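BlEst2 (Bacillus licheniformis, PDB 6WPX) probably hydrolyses ester bonds as a lipase or esterase of the alpha/beta-hydrolase class, and is subject to autoinhibitory effects of its C-terminal domain. Local coordinates at residues Val51-Leu56 and Val113-Tyr118. Numbering follows the deposited sequence.
Sequences VFVHGL and VILVSY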
loop_
_atom_site.group_PDB
_atom_site.type_symbol
_atom_site.label_atom_id
_atom_site.label_comp_id
_atom_site.label_asym_id
_atom_site.label_seq_id
_atom_site.Cartn_x
_atom_site.Cartn_y
_atom_site.Cartn_z
ATOM N N VAL A 51 -13.008 -2.117 -20.464
ATOM C CA VAL A 51 -11.574 -2.369 -20.565
ATOM C C VAL A 51 -11.092 -2.653 -19.143
ATOM O O VAL A 51 -11.204 -1.794 -18.266
ATOM C CB VAL A 51 -10.787 -1.224 -21.238
ATOM C CG1 VAL A 51 -9.274 -1.492 -21.187
ATOM C CG2 VAL A 51 -11.250 -1.038 -22.670
ATOM N N PHE A 52 -10.571 -3.867 -18.927
ATOM C CA PHE A 52 -10.066 -4.297 -17.622
ATOM C C PHE A 52 -8.599 -3.985 -17.525
ATOM O O PHE A 52 -7.828 -4.359 -18.410
ATOM C CB PHE A 52 -10.372 -5.780 -17.377
ATOM C CG PHE A 52 -11.846 -6.031 -17.154
ATOM C CD1 PHE A 52 -12.407 -5.921 -15.877
ATOM C CD2 PHE A 52 -12.679 -6.380 -18.215
ATOM C CE1 PHE A 52 -13.769 -6.165 -15.671
ATOM C CE2 PHE A 52 -14.036 -6.664 -17.997
ATOM C CZ PHE A 52 -14.568 -6.549 -16.727
ATOM N N VAL A 53 -8.225 -3.225 -16.474
ATOM C CA VAL A 53 -6.858 -2.738 -16.264
ATOM C C VAL A 53 -6.271 -3.331 -14.984
ATOM O O VAL A 53 -6.799 -3.092 -13.897
ATOM C CB VAL A 53 -6.773 -1.187 -16.312
ATOM C CG1 VAL A 53 -5.315 -0.702 -16.209
ATOM C CG2 VAL A 53 -7.418 -0.637 -17.586
ATOM N N HIS A 54 -5.205 -4.135 -15.131
ATOM C CA HIS A 54 -4.523 -4.798 -14.015
ATOM C C HIS A 54 -3.758 -3.795 -13.115
ATOM O O HIS A 54 -3.591 -2.614 -13.457
ATOM C CB HIS A 54 -3.550 -5.863 -14.535
ATOM C CG HIS A 54 -2.392 -5.263 -15.294
ATOM N ND1 HIS A 54 -1.287 -4.745 -14.640
ATOM C CD2 HIS A 54 -2.241 -5.074 -16.625
ATOM C CE1 HIS A 54 -0.484 -4.294 -15.597
ATOM N NE2 HIS A 54 -1.027 -4.466 -16.807
ATOM N N GLY A 55 -3.201 -4.323 -12.036
ATOM C CA GLY A 55 -2.460 -3.526 -11.073
ATOM C C GLY A 55 -0.977 -3.780 -11.082
ATOM O O GLY A 55 -0.414 -4.353 -12.026
ATOM N N LEU A 56 -0.365 -3.374 -9.987
ATOM C CA LEU A 56 1.054 -3.480 -9.738
ATOM C C LEU A 56 1.593 -4.887 -9.965
ATOM O O LEU A 56 1.050 -5.844 -9.418
ATOM C CB LEU A 56 1.336 -2.995 -8.306
ATOM C CG LEU A 56 2.789 -3.170 -7.823
ATOM C CD1 LEU A 56 3.729 -2.252 -8.552
ATOM C CD2 LEU A 56 2.880 -2.937 -6.317
ATOM N N VAL A 113 -15.640 3.434 -23.984
ATOM C CA VAL A 113 -15.554 2.265 -23.129
ATOM C C VAL A 113 -15.606 2.668 -21.663
ATOM O O VAL A 113 -15.464 3.845 -21.316
ATOM C CB VAL A 113 -14.287 1.422 -23.448
ATOM C CG1 VAL A 113 -14.233 1.030 -24.918
ATOM C CG2 VAL A 113 -13.005 2.151 -23.034
ATOM N N ILE A 114 -15.763 1.664 -20.799
ATOM C CA ILE A 114 -15.741 1.851 -19.354
ATOM C C ILE A 114 -14.402 1.278 -18.911
ATOM O O ILE A 114 -14.007 0.230 -19.404
ATOM C CB ILE A 114 -16.923 1.082 -18.700
ATOM C CG1 ILE A 114 -18.274 1.753 -19.023
ATOM C CG2 ILE A 114 -16.716 0.903 -17.160
ATOM C CD1 ILE A 114 -19.473 0.813 -18.745
ATOM N N LEU A 115 -13.717 1.941 -17.991
ATOM C CA LEU A 115 -12.515 1.325 -17.428
ATOM C C LEU A 115 -12.890 0.696 -16.102
ATOM O O LEU A 115 -13.507 1.361 -15.260
ATOM C CB LEU A 115 -11.367 2.328 -17.235
ATOM C CG LEU A 115 -10.807 3.014 -18.489
ATOM C CD1 LEU A 115 -9.712 3.969 -18.111
ATOM C CD2 LEU A 115 -10.261 1.998 -19.493
ATOM N N VAL A 116 -12.537 -0.596 -15.928
ATOM C CA VAL A 116 -12.640 -1.300 -14.644
ATOM C C VAL A 116 -11.191 -1.564 -14.319
ATOM O O VAL A 116 -10.530 -2.333 -15.007
ATOM C CB VAL A 116 -13.547 -2.551 -14.576
ATOM C CG1 VAL A 116 -13.366 -3.267 -13.219
ATOM C CG2 VAL A 116 -15.017 -2.143 -14.749
ATOM N N SER A 117 -10.673 -0.819 -13.351
ATOM C CA SER A 117 -9.265 -0.814 -13.031
ATOM C C SER A 117 -8.945 -1.259 -11.632
ATOM O O SER A 117 -9.488 -0.743 -10.665
ATOM C CB SER A 117 -8.711 0.578 -13.282
ATOM O OG SER A 117 -9.010 0.943 -14.620
ATOM N N TYR A 118 -7.991 -2.156 -11.524
ATOM C CA TYR A 118 -7.580 -2.712 -10.247
ATOM C C TYR A 118 -6.289 -2.148 -9.721
ATOM O O TYR A 118 -5.322 -2.057 -10.472
ATOM C CB TYR A 118 -7.413 -4.222 -10.455
ATOM C CG TYR A 118 -6.750 -5.001 -9.329
ATOM C CD1 TYR A 118 -7.262 -4.960 -8.031
ATOM C CD2 TYR A 118 -5.764 -5.947 -9.605
ATOM C CE1 TYR A 118 -6.775 -5.801 -7.032
ATOM C CE2 TYR A 118 -5.266 -6.791 -8.614
ATOM C CZ TYR A 118 -5.765 -6.709 -7.330
ATOM O OH TYR A 118 -5.244 -7.530 -6.367
#
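Phe52 and Val116 form a parallel beta pair, their side chains lying alongside each other on one face of the central sheet. From the Phe52 side, CB sits 4.2 Å from Val116 O; CG is turned beside the backbone N (chi1 -70°), which carries CD1 and CE1 over to the valine, met obliquely. There Phe52 CD1 meets Val116 CB at 3.8 Å, and further out Phe52 CE1 lies 3.8 Å from Val116 CG1. Beyond the pair, the ring also meets those of Phe82 and Trp63. Cutting the side chain back to an alanine is likely to open a gap between Val116 and these two aromatics. Four backbone hydrogen bonds join the strands, the last, Tyr118 N to Val53 O, 2.8 Å long and nearly straight (176°). On the opposite face, Val51 CB rests on Leu115 CD2 (3.7 Å), beneath helix 91-109. Past the paired residues His54 ND1 donates in its ring plane to Gly55 O (2.8 Å) and NE2 bonds Leu85 N, gripping the imidazole at both nitrogens, perhaps as in the His-Gly oxyanion loop of lipases. Backbone polar groups thus satisfy one another in a buried, mainly apolar setting, with Ser117 OG held by Ser125, and strand 113-118 probably leads into a nucleophile elbow before helix 121-131.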